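PDB 1ORN: endonuclease III from Geobacillus stearothermophilus, which probably removes oxidised pyrimidines from DNA in base excision repair, and is captured here as a covalent intermediate with its DNA substrate. Local coordinates for residues D15-M20 and C202-L207; R147-L152 and H182-F187; I139-H144 and E163-L168. All blocks are in the same frame, centred on the assembly; numbering follows the deposited sequence.

Contact 1 of 3, residues D15-M20 and C202-L207; sequences DEMAKM and CPLLHL. With SF4 (iron/sulfur cluster), chain F.
E16, P203 and L204 carry most of this contact, in which helix 7-20 packs against the cysteine loop that wraps the [4Fe-4S] cluster. The cluster cysteines C192, C199, C202 and C208 show the C-X6-C-X2-C-X5-C spacing of the endonuclease III iron-sulfur loop, and the segment 202-207 begins with the third cysteine. E16 sends CG away from its backbone N (chi1 -165°) and bends at chi2 (66°), which brings its aliphatic part across the proline ring at about a right angle. There E16 CG lies 3.5 Å from P203 CB, and the carboxylate continues past the same atom. Nearer the backbone, E16 CB meets the CD2 methyl of L204 at 4.0 Å. M20 touches the proline ring at CD, the ring carbon bonded to N: its chain is extended to SD and then bends, setting CE 3.6 Å from P203 CD. M17 adds a lighter touch of its CE on L204 CD1. L204 also packs on Y12 and C13 of the same helix and on L152 of helix 143-152. Residues C202 to L205 form a type I turn, which folds the loop back beside the cysteine. Within it, C202 SG binds the iron atom FE1 of the cluster at 2.3 Å while accepting a hydrogen bond from L204 N, 3.4 Å long with an N-H...S angle of 159°.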
loop_
_atom_site.group_PDB
_atom_site.type_symbol
_atom_site.label_atom_id
_atom_site.label_comp_id
_atom_site.label_asym_id
_atom_site.label_seq_id
_atom_site.Cartn_x
_atom_site.Cartn_y
_atom_site.Cartn_z
ATOM N N ASP C 15 12.060 6.394 -14.031
ATOM C CA ASP C 15 11.603 6.906 -15.319
ATOM C C ASP C 15 11.176 5.752 -16.224
ATOM O O ASP C 15 10.221 5.874 -16.994
ATOM C CB ASP C 15 12.715 7.711 -15.986
ATOM N N GLU C 16 11.879 4.629 -16.123
ATOM C CA GLU C 16 11.571 3.461 -16.940
ATOM C C GLU C 16 10.285 2.789 -16.463
ATOM O O GLU C 16 9.459 2.368 -17.275
ATOM C CB GLU C 16 12.728 2.461 -16.885
ATOM C CG GLU C 16 12.688 1.393 -17.970
ATOM C CD GLU C 16 12.877 1.967 -19.371
ATOM O OE1 GLU C 16 13.899 2.648 -19.607
ATOM O OE2 GLU C 16 12.004 1.733 -20.236
ATOM N N MET C 17 10.121 2.681 -15.146
ATOM C CA MET C 17 8.920 2.068 -14.585
ATOM C C MET C 17 7.699 2.842 -15.057
ATOM O O MET C 17 6.625 2.273 -15.247
ATOM C CB MET C 17 8.963 2.089 -13.054
ATOM C CG MET C 17 10.096 1.298 -12.448
ATOM S SD MET C 17 10.041 1.303 -10.634
ATOM C CE MET C 17 11.672 0.576 -10.247
ATOM N N ALA C 18 7.867 4.149 -15.231
ATOM C CA ALA C 18 6.781 5.007 -15.681
ATOM C C ALA C 18 6.402 4.661 -17.118
ATOM O O ALA C 18 5.230 4.707 -17.484
ATOM C CB ALA C 18 7.194 6.475 -15.584
ATOM N N LYS C 19 7.399 4.313 -17.925
ATOM C CA LYS C 19 7.166 3.955 -19.321
ATOM C C LYS C 19 6.525 2.578 -19.436
ATOM O O LYS C 19 5.766 2.313 -20.370
ATOM C CB LYS C 19 8.484 3.967 -20.108
ATOM C CG LYS C 19 9.109 5.343 -20.261
ATOM C CD LYS C 19 10.364 5.290 -21.125
ATOM N N MET C 20 6.827 1.707 -18.480
ATOM C CA MET C 20 6.290 0.354 -18.482
ATOM C C MET C 20 4.866 0.308 -17.933
ATOM O O MET C 20 4.031 -0.462 -18.410
ATOM C CB MET C 20 7.193 -0.560 -17.656
ATOM C CG MET C 20 6.886 -2.037 -17.800
ATOM S SD MET C 20 8.008 -3.086 -16.853
ATOM C CE MET C 20 9.573 -2.302 -17.210
ATOM N N CYS C 202 13.811 -7.433 -18.702
ATOM C CA CYS C 202 13.768 -6.208 -17.912
ATOM C C CYS C 202 14.676 -5.092 -18.425
ATOM O O CYS C 202 15.873 -5.293 -18.635
ATOM C CB CYS C 202 14.111 -6.516 -16.454
ATOM S SG CYS C 202 13.875 -5.099 -15.360
ATOM N N PRO C 203 14.108 -3.890 -18.625
ATOM C CA PRO C 203 14.824 -2.706 -19.112
ATOM C C PRO C 203 15.855 -2.179 -18.116
ATOM O O PRO C 203 16.650 -1.295 -18.444
ATOM C CB PRO C 203 13.704 -1.693 -19.345
ATOM C CG PRO C 203 12.501 -2.553 -19.600
ATOM C CD PRO C 203 12.660 -3.627 -18.567
ATOM N N LEU C 204 15.832 -2.718 -16.902
ATOM C CA LEU C 204 16.756 -2.282 -15.859
ATOM C C LEU C 204 17.790 -3.348 -15.523
ATOM O O LEU C 204 18.618 -3.164 -14.632
ATOM C CB LEU C 204 15.973 -1.904 -14.597
ATOM C CG LEU C 204 14.991 -0.743 -14.750
ATOM C CD1 LEU C 204 14.214 -0.577 -13.444
ATOM C CD2 LEU C 204 15.738 0.539 -15.105
ATOM N N LEU C 205 17.739 -4.462 -16.243
ATOM C CA LEU C 205 18.675 -5.559 -16.022
ATOM C C LEU C 205 20.120 -5.050 -16.079
ATOM O O LEU C 205 20.973 -5.510 -15.321
ATOM C CB LEU C 205 18.482 -6.638 -17.097
ATOM C CG LEU C 205 18.780 -8.110 -16.778
ATOM C CD1 LEU C 205 19.068 -8.834 -18.091
ATOM C CD2 LEU C 205 19.958 -8.252 -15.835
ATOM N N HIS C 206 20.383 -4.092 -16.968
ATOM C CA HIS C 206 21.730 -3.538 -17.151
ATOM C C HIS C 206 22.343 -2.837 -15.938
ATOM O O HIS C 206 23.523 -2.479 -15.957
ATOM C CB HIS C 206 21.756 -2.566 -18.333
ATOM C CG HIS C 206 21.074 -1.262 -18.057
ATOM N ND1 HIS C 206 19.709 -1.101 -18.145
ATOM C CD2 HIS C 206 21.572 -0.059 -17.683
ATOM C CE1 HIS C 206 19.394 0.145 -17.840
ATOM N NE2 HIS C 206 20.505 0.798 -17.555
ATOM N N LEU C 207 21.555 -2.624 -14.891
ATOM C CA LEU C 207 22.077 -1.977 -13.694
ATOM C C LEU C 207 21.589 -2.652 -12.419
ATOM O O LEU C 207 21.873 -2.182 -11.318
ATOM C CB LEU C 207 21.700 -0.487 -13.671
ATOM C CG LEU C 207 20.244 -0.018 -13.804
ATOM C CD1 LEU C 207 19.357 -0.648 -12.737
ATOM C CD2 LEU C 207 20.208 1.504 -13.686
HETATM FE FE1 SF4 F . 14.364 -6.264 -13.402
HETATM FE FE2 SF4 F . 13.540 -7.010 -10.875
HETATM FE FE3 SF4 F . 14.938 -8.667 -12.446
HETATM FE FE4 SF4 F . 16.099 -6.460 -11.393
HETATM S S1 SF4 F . 15.371 -8.289 -10.218
HETATM S S2 SF4 F . 16.383 -7.305 -13.405
HETATM S S3 SF4 F . 14.354 -5.077 -11.378
HETATM S S4 SF4 F . 12.883 -7.975 -12.870
#

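Contact 2 of 3, residues R147-L152 and H182-F187; sequences RVSKRL and HRMIFF. With SF4 (iron/sulfur cluster), chain F; nucleotides of chain B.
F187 reaches across to V148 and L152 by turning its ring out from helix 177-191 toward helix 143-152. From CB the ring carbon CG leaves on the side opposite the backbone N (chi1 -175°), a direction that carries the ring out beside V148 and on to the iron-sulfur cluster. CD2 is the first ring atom to touch the facing segment: it lies 3.8 Å from V148 CG1, with CG2 of the same valine close to the ring plane at the edge. One atom further out, CE2 is 3.6 Å from the cluster sulfide S3 and is also approached by L152 CD2. The tip, CZ, touches S3 as well, so the sulfide sits at the rim of the ring, near its plane. M20 of helix 7-20 also packs on the ring, its CE touching CE1. The segments 147-152 and 182-187 cross at 77°, their axes 10.2 Å apart at closest approach, within the all-helical HhH-GPD glycosylase architecture, and V148 and M184 bring their CA atoms closest across the crossing. M184 bends at chi3 to place CE 4.0 Å from V148 CG1. The same methyl rests on S149 OG, a hydroxyl whose polar partner is V145 O one turn earlier. L152 meets the cluster directly, its CD1 lying 3.5 Å from S3. At the opposite end of the segment 147-152, R147 passes its CD over the centre of the R151 guanidinium. R147 NH2 bonds H144 ND1 and C192 O, while R147 NH1 makes a weak hydrogen bond, 2.8 Å long, to OP1 of DA6 in DNA chain B.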
loop_
_atom_site.group_PDB
_atom_site.type_symbol
_atom_site.label_atom_id
_atom_site.label_comp_id
_atom_site.label_asym_id
_atom_site.label_seq_id
_atom_site.Cartn_x
_atom_site.Cartn_y
_atom_site.Cartn_z
ATOM N N ARG C 147 10.689 -4.639 -1.763
ATOM C CA ARG C 147 11.404 -5.628 -2.566
ATOM C C ARG C 147 12.070 -5.008 -3.795
ATOM O O ARG C 147 13.239 -5.274 -4.082
ATOM C CB ARG C 147 10.453 -6.747 -3.012
ATOM C CG ARG C 147 11.165 -7.879 -3.751
ATOM C CD ARG C 147 10.200 -8.984 -4.155
ATOM N NE ARG C 147 9.240 -8.532 -5.159
ATOM C CZ ARG C 147 7.949 -8.303 -4.925
ATOM N NH1 ARG C 147 7.439 -8.483 -3.712
ATOM N NH2 ARG C 147 7.167 -7.883 -5.913
ATOM N N VAL C 148 11.322 -4.192 -4.530
ATOM C CA VAL C 148 11.861 -3.552 -5.723
ATOM C C VAL C 148 13.032 -2.645 -5.366
ATOM O O VAL C 148 14.059 -2.657 -6.042
ATOM C CB VAL C 148 10.773 -2.736 -6.457
ATOM C CG1 VAL C 148 11.395 -1.857 -7.536
ATOM C CG2 VAL C 148 9.758 -3.691 -7.078
ATOM N N SER C 149 12.883 -1.880 -4.287
ATOM C CA SER C 149 13.939 -0.968 -3.852
ATOM C C SER C 149 15.233 -1.699 -3.512
ATOM O O SER C 149 16.328 -1.278 -3.915
ATOM C CB SER C 149 13.470 -0.164 -2.633
ATOM O OG SER C 149 12.457 0.764 -2.989
ATOM N N LYS C 150 15.105 -2.797 -2.774
ATOM C CA LYS C 150 16.270 -3.565 -2.365
ATOM C C LYS C 150 16.915 -4.362 -3.491
ATOM O O LYS C 150 18.137 -4.480 -3.544
ATOM C CB LYS C 150 15.895 -4.459 -1.185
ATOM C CG LYS C 150 15.620 -3.614 0.065
ATOM C CD LYS C 150 15.195 -4.424 1.261
ATOM C CE LYS C 150 15.138 -3.529 2.500
ATOM N NZ LYS C 150 14.754 -4.300 3.710
ATOM N N ARG C 151 16.114 -4.894 -4.403
ATOM C CA ARG C 151 16.686 -5.651 -5.518
ATOM C C ARG C 151 17.473 -4.741 -6.455
ATOM O O ARG C 151 18.579 -5.081 -6.882
ATOM C CB ARG C 151 15.586 -6.357 -6.308
ATOM C CG ARG C 151 15.014 -7.575 -5.624
ATOM C CD ARG C 151 13.976 -8.235 -6.507
ATOM N NE ARG C 151 13.577 -9.541 -5.992
ATOM C CZ ARG C 151 12.585 -10.269 -6.494
ATOM N NH1 ARG C 151 11.881 -9.822 -7.527
ATOM N NH2 ARG C 151 12.303 -11.448 -5.965
ATOM N N LEU C 152 16.901 -3.585 -6.766
ATOM C CA LEU C 152 17.532 -2.625 -7.667
ATOM C C LEU C 152 18.730 -1.899 -7.057
ATOM O O LEU C 152 19.594 -1.395 -7.777
ATOM C CB LEU C 152 16.491 -1.605 -8.129
ATOM C CG LEU C 152 16.159 -1.464 -9.618
ATOM C CD1 LEU C 152 16.650 -2.660 -10.434
ATOM C CD2 LEU C 152 14.655 -1.288 -9.737
ATOM N N HIS C 182 2.747 4.257 -6.932
ATOM C CA HIS C 182 1.901 3.340 -7.687
ATOM C C HIS C 182 2.672 2.636 -8.801
ATOM O O HIS C 182 2.470 1.446 -9.041
ATOM C CB HIS C 182 0.696 4.097 -8.249
ATOM C CG HIS C 182 -0.297 4.492 -7.198
ATOM N ND1 HIS C 182 -0.726 5.789 -7.023
ATOM C CD2 HIS C 182 -0.929 3.756 -6.253
ATOM C CE1 HIS C 182 -1.579 5.837 -6.015
ATOM N NE2 HIS C 182 -1.719 4.617 -5.530
ATOM N N ARG C 183 3.563 3.363 -9.472
ATOM C CA ARG C 183 4.359 2.770 -10.541
ATOM C C ARG C 183 5.276 1.684 -9.984
ATOM O O ARG C 183 5.474 0.646 -10.616
ATOM C CB ARG C 183 5.179 3.847 -11.254
ATOM C CG ARG C 183 4.338 4.819 -12.074
ATOM C CD ARG C 183 5.182 5.990 -12.561
ATOM N NE ARG C 183 4.408 6.952 -13.346
ATOM C CZ ARG C 183 4.813 8.190 -13.618
ATOM N NH1 ARG C 183 5.984 8.619 -13.170
ATOM N NH2 ARG C 183 4.044 9.004 -14.329
ATOM N N MET C 184 5.829 1.918 -8.794
ATOM C CA MET C 184 6.702 0.932 -8.174
ATOM C C MET C 184 5.926 -0.313 -7.769
ATOM O O MET C 184 6.418 -1.434 -7.910
ATOM C CB MET C 184 7.416 1.525 -6.948
ATOM C CG MET C 184 8.530 2.507 -7.300
ATOM S SD MET C 184 9.513 2.992 -5.848
ATOM C CE MET C 184 10.395 1.469 -5.546
ATOM N N ILE C 185 4.708 -0.123 -7.271
ATOM C CA ILE C 185 3.878 -1.248 -6.866
ATOM C C ILE C 185 3.528 -2.110 -8.074
ATOM O O ILE C 185 3.564 -3.333 -8.003
ATOM C CB ILE C 185 2.579 -0.775 -6.182
ATOM C CG1 ILE C 185 2.909 -0.229 -4.789
ATOM C CG2 ILE C 185 1.589 -1.931 -6.076
ATOM C CD1 ILE C 185 1.703 0.211 -4.003
ATOM N N PHE C 186 3.183 -1.468 -9.180
ATOM C CA PHE C 186 2.854 -2.209 -10.389
ATOM C C PHE C 186 4.087 -2.945 -10.902
ATOM O O PHE C 186 4.002 -4.097 -11.314
ATOM C CB PHE C 186 2.324 -1.261 -11.466
ATOM C CG PHE C 186 0.818 -1.154 -11.491
ATOM C CD1 PHE C 186 0.108 -0.806 -10.345
ATOM C CD2 PHE C 186 0.110 -1.397 -12.669
ATOM C CE1 PHE C 186 -1.284 -0.702 -10.369
ATOM C CE2 PHE C 186 -1.279 -1.295 -12.704
ATOM C CZ PHE C 186 -1.978 -0.947 -11.555
ATOM N N PHE C 187 5.233 -2.276 -10.863
ATOM C CA PHE C 187 6.475 -2.882 -11.331
ATOM C C PHE C 187 6.736 -4.170 -10.555
ATOM O O PHE C 187 7.060 -5.199 -11.134
ATOM C CB PHE C 187 7.638 -1.900 -11.142
ATOM C CG PHE C 187 8.944 -2.380 -11.710
ATOM C CD1 PHE C 187 9.179 -2.344 -13.080
ATOM C CD2 PHE C 187 9.943 -2.869 -10.871
ATOM C CE1 PHE C 187 10.393 -2.788 -13.608
ATOM C CE2 PHE C 187 11.157 -3.317 -11.389
ATOM C CZ PHE C 187 11.381 -3.275 -12.763
HETATM FE FE1 SF4 F . 14.364 -6.264 -13.402
HETATM FE FE2 SF4 F . 13.540 -7.010 -10.875
HETATM FE FE3 SF4 F . 14.938 -8.667 -12.446
HETATM FE FE4 SF4 F . 16.099 -6.460 -11.393
HETATM S S1 SF4 F . 15.371 -8.289 -10.218
HETATM S S2 SF4 F . 16.383 -7.305 -13.405
HETATM S S3 SF4 F . 14.354 -5.077 -11.378
HETATM S S4 SF4 F . 12.883 -7.975 -12.870
ATOM P P DA B 6 4.612 -10.694 -2.278
ATOM O OP1 DA B 6 5.055 -9.962 -3.490
ATOM O OP2 DA B 6 5.282 -10.441 -0.977
ATOM O "O5'" DA B 6 3.043 -10.467 -2.115
ATOM C "C5'" DA B 6 2.168 -10.709 -3.218
ATOM C "C4'" DA B 6 0.723 -10.549 -2.804
ATOM O "O4'" DA B 6 0.336 -11.609 -1.900
ATOM C "C3'" DA B 6 0.377 -9.236 -2.099
ATOM O "O3'" DA B 6 -0.899 -8.794 -2.559
ATOM C "C2'" DA B 6 0.262 -9.647 -0.641
ATOM C "C1'" DA B 6 -0.306 -11.052 -0.765
ATOM N N9 DA B 6 -0.048 -11.942 0.365
ATOM C C8 DA B 6 1.104 -12.058 1.103
ATOM N N7 DA B 6 1.044 -12.977 2.033
ATOM C C5 DA B 6 -0.235 -13.500 1.905
ATOM C C6 DA B 6 -0.917 -14.517 2.598
ATOM N N6 DA B 6 -0.379 -15.228 3.596
ATOM N N1 DA B 6 -2.186 -14.787 2.224
ATOM C C2 DA B 6 -2.723 -14.082 1.222
ATOM N N3 DA B 6 -2.185 -13.108 0.494
ATOM C C4 DA B 6 -0.923 -12.862 0.890
#

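Contact 3 of 3, residues I139-H144 and E163-L168; sequences IAVDTH and EVEKTL. With nucleotides of chain B.
I139 and V141 point their side chains at helix 161-171, and apolar contacts form one part of the interface. I139 crosses L168 at about a right angle, with its CD1 tightly packed 3.5 Å from L168 CB. V141 splits its two methyls: CG1 lies 4.0 Å from V164 CG1, and CG2 sits 3.8 Å from E165 CB. Water-mediated bonds form the second group. E165 stretches out beyond CG, its first torsion (chi1 -166°) sending it alongside the extended chain of 139-141, where the carboxylate serves two waters. One accepts a hydrogen bond from I139 N at 2.8 Å and donates to E165 OE2; the other accepts from V141 N at 2.9 Å and donates to E165 OE1. R123 forms a salt bridge with OE2, and N127 bonds the same oxygen, so this buried carboxylate is well supplied with donors. The third group involves the DNA and the helix start. D142, probably the aspartate of the HhH-GPD motif, is the N-cap: H144 N bonds its OD2 at 3.1 Å, reaching it from above the carboxylate plane. D142 OD1 bonds V145 N, and OD2 also bonds a modified group, probably the trapped DNA residue, as H144 NE2 does. T143 N donates to OP1 of DG8 in chain B at 2.9 Å, and T143 OG1 to OP2 of DA6 in chain B at 2.8 Å. The segment 139-144 thus leads into helix 143-152 with helix 161-171 against I139 and V141, while A140 and D142 turn to helix 123-134 and helix 177-191.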
loop_
_atom_site.group_PDB
_atom_site.type_symbol
_atom_site.label_atom_id
_atom_site.label_comp_id
_atom_site.label_asym_id
_atom_site.label_seq_id
_atom_site.Cartn_x
_atom_site.Cartn_y
_atom_site.Cartn_z
ATOM N N ILE C 139 4.651 8.373 0.283
ATOM C CA ILE C 139 5.115 7.142 -0.334
ATOM C C ILE C 139 4.865 6.008 0.650
ATOM O O ILE C 139 5.524 5.914 1.686
ATOM C CB ILE C 139 6.619 7.201 -0.653
ATOM C CG1 ILE C 139 6.899 8.371 -1.599
ATOM C CG2 ILE C 139 7.073 5.882 -1.269
ATOM C CD1 ILE C 139 8.364 8.551 -1.929
ATOM N N ALA C 140 3.894 5.162 0.329
ATOM C CA ALA C 140 3.557 4.031 1.175
ATOM C C ALA C 140 4.481 2.880 0.803
ATOM O O ALA C 140 4.512 2.453 -0.352
ATOM C CB ALA C 140 2.107 3.633 0.953
ATOM N N VAL C 141 5.243 2.383 1.771
ATOM C CA VAL C 141 6.158 1.284 1.501
ATOM C C VAL C 141 5.589 -0.049 1.987
ATOM O O VAL C 141 5.494 -0.302 3.196
ATOM C CB VAL C 141 7.540 1.535 2.151
ATOM C CG1 VAL C 141 8.484 0.364 1.850
ATOM C CG2 VAL C 141 8.126 2.839 1.620
ATOM N N ASP C 142 5.214 -0.884 1.018
ATOM C CA ASP C 142 4.640 -2.207 1.242
ATOM C C ASP C 142 5.654 -3.258 0.790
ATOM O O ASP C 142 6.811 -2.947 0.523
ATOM C CB ASP C 142 3.390 -2.376 0.381
ATOM C CG ASP C 142 3.737 -2.584 -1.085
ATOM O OD1 ASP C 142 4.599 -1.836 -1.602
ATOM O OD2 ASP C 142 3.161 -3.496 -1.719
ATOM N N THR C 143 5.199 -4.500 0.667
ATOM C CA THR C 143 6.088 -5.572 0.240
ATOM C C THR C 143 6.712 -5.328 -1.140
ATOM O O THR C 143 7.912 -5.554 -1.330
ATOM C CB THR C 143 5.353 -6.939 0.241
ATOM O OG1 THR C 143 6.254 -7.956 -0.209
ATOM C CG2 THR C 143 4.130 -6.908 -0.673
ATOM N N HIS C 144 5.918 -4.853 -2.096
ATOM C CA HIS C 144 6.425 -4.615 -3.453
ATOM C C HIS C 144 7.438 -3.475 -3.519
ATOM O O HIS C 144 8.517 -3.627 -4.099
ATOM C CB HIS C 144 5.270 -4.321 -4.421
ATOM C CG HIS C 144 4.311 -5.462 -4.593
ATOM N ND1 HIS C 144 4.681 -6.671 -5.141
ATOM C CD2 HIS C 144 3.000 -5.581 -4.273
ATOM C CE1 HIS C 144 3.642 -7.487 -5.150
ATOM N NE2 HIS C 144 2.608 -6.851 -4.629
ATOM N N GLU C 163 13.298 3.642 6.314
ATOM C CA GLU C 163 14.522 4.031 5.620
ATOM C C GLU C 163 14.260 4.065 4.117
ATOM O O GLU C 163 14.713 4.971 3.417
ATOM C CB GLU C 163 15.644 3.043 5.935
ATOM N N VAL C 164 13.532 3.068 3.622
ATOM C CA VAL C 164 13.205 3.014 2.201
ATOM C C VAL C 164 12.403 4.258 1.845
ATOM O O VAL C 164 12.678 4.924 0.852
ATOM C CB VAL C 164 12.355 1.765 1.855
ATOM C CG1 VAL C 164 11.970 1.781 0.373
ATOM C CG2 VAL C 164 13.123 0.502 2.192
ATOM N N GLU C 165 11.403 4.564 2.666
ATOM C CA GLU C 165 10.546 5.724 2.434
ATOM C C GLU C 165 11.327 7.041 2.387
ATOM O O GLU C 165 11.132 7.865 1.485
ATOM C CB GLU C 165 9.477 5.794 3.531
ATOM C CG GLU C 165 8.332 6.749 3.238
ATOM C CD GLU C 165 7.295 6.758 4.349
ATOM O OE1 GLU C 165 7.041 5.680 4.932
ATOM O OE2 GLU C 165 6.723 7.835 4.633
ATOM N N LYS C 166 12.210 7.239 3.358
ATOM C CA LYS C 166 12.988 8.467 3.406
ATOM C C LYS C 166 13.915 8.600 2.201
ATOM O O LYS C 166 14.090 9.696 1.673
ATOM C CB LYS C 166 13.770 8.548 4.725
ATOM C CG LYS C 166 12.853 8.669 5.940
ATOM C CD LYS C 166 13.582 9.092 7.204
ATOM C CE LYS C 166 14.556 8.050 7.706
ATOM N NZ LYS C 166 15.297 8.560 8.904
ATOM N N THR C 167 14.480 7.483 1.751
ATOM C CA THR C 167 15.374 7.489 0.594
ATOM C C THR C 167 14.627 7.976 -0.642
ATOM O O THR C 167 15.120 8.819 -1.387
ATOM C CB THR C 167 15.936 6.079 0.306
ATOM O OG1 THR C 167 16.743 5.652 1.409
ATOM C CG2 THR C 167 16.783 6.083 -0.962
ATOM N N LEU C 168 13.426 7.447 -0.852
ATOM C CA LEU C 168 12.622 7.837 -2.006
ATOM C C LEU C 168 12.162 9.293 -1.926
ATOM O O LEU C 168 12.141 9.998 -2.935
ATOM C CB LEU C 168 11.413 6.907 -2.127
ATOM C CG LEU C 168 11.787 5.460 -2.464
ATOM C CD1 LEU C 168 10.588 4.547 -2.269
ATOM C CD2 LEU C 168 12.296 5.397 -3.899
ATOM P P DG B 8 1.560 -5.716 2.268
ATOM O OP1 DG B 8 3.040 -5.657 2.221
ATOM O OP2 DG B 8 0.870 -7.020 2.031
ATOM O "O5'" DG B 8 1.064 -5.170 3.678
ATOM C "C5'" DG B 8 1.757 -4.116 4.346
ATOM C "C4'" DG B 8 1.078 -3.837 5.664
ATOM O "O4'" DG B 8 1.022 -5.053 6.446
ATOM C "C3'" DG B 8 1.697 -2.777 6.569
ATOM O "O3'" DG B 8 0.599 -2.070 7.145
ATOM C "C2'" DG B 8 2.469 -3.596 7.596
ATOM C "C1'" DG B 8 1.643 -4.870 7.711
ATOM N N9 DG B 8 2.404 -6.083 7.992
ATOM C C8 DG B 8 3.662 -6.405 7.542
ATOM N N7 DG B 8 4.049 -7.597 7.914
ATOM C C5 DG B 8 2.987 -8.087 8.662
ATOM C C6 DG B 8 2.818 -9.343 9.319
ATOM O O6 DG B 8 3.585 -10.310 9.344
ATOM N N1 DG B 8 1.598 -9.412 9.984
ATOM C C2 DG B 8 0.655 -8.412 10.008
ATOM N N2 DG B 8 -0.457 -8.664 10.713
ATOM N N3 DG B 8 0.793 -7.246 9.385
ATOM C C4 DG B 8 1.974 -7.155 8.739
ATOM P P DA B 6 4.612 -10.694 -2.278
ATOM O OP1 DA B 6 5.055 -9.962 -3.490
ATOM O OP2 DA B 6 5.282 -10.441 -0.977
ATOM O "O5'" DA B 6 3.043 -10.467 -2.115
ATOM C "C5'" DA B 6 2.168 -10.709 -3.218
ATOM C "C4'" DA B 6 0.723 -10.549 -2.804
ATOM O "O4'" DA B 6 0.336 -11.609 -1.900
ATOM C "C3'" DA B 6 0.377 -9.236 -2.099
ATOM O "O3'" DA B 6 -0.899 -8.794 -2.559
ATOM C "C2'" DA B 6 0.262 -9.647 -0.641
ATOM C "C1'" DA B 6 -0.306 -11.052 -0.765
ATOM N N9 DA B 6 -0.048 -11.942 0.365
ATOM C C8 DA B 6 1.104 -12.058 1.103
ATOM N N7 DA B 6 1.044 -12.977 2.033
ATOM C C5 DA B 6 -0.235 -13.500 1.905
ATOM C C6 DA B 6 -0.917 -14.517 2.598
ATOM N N6 DA B 6 -0.379 -15.228 3.596
ATOM N N1 DA B 6 -2.186 -14.787 2.224
ATOM C C2 DA B 6 -2.723 -14.082 1.222
ATOM N N3 DA B 6 -2.185 -13.108 0.494
ATOM C C4 DA B 6 -0.923 -12.862 0.890
HETATM O O HOH W 1 5.877 9.545 2.540
HETATM O O HOH W 2 4.949 3.696 4.324
#

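In the fold
Helix 143-152 joins contacts 2 and 3, whose centres are 9 Å apart: its start, in contact 3, meets the DNA backbone, and its end, in contact 2, meets the cluster. S149 OG of contact 2 packs 3.5 Å from V164 CG1 of contact 3. Contact 1 adds the cysteine loop and helix 7-20; its centre is 11 Å from that of contact 2, and M17 CE lies 3.7 Å from V148 CG1. Contacts 1 and 2 both touch the [4Fe-4S] cluster, while L168 of contact 3 keeps its side chain about 13 Å from it. Contact 1 stays about 14 Å (nearest atoms) from the DNA, whereas contacts 2 and 3 reach the phosphate of DA6 of chain B.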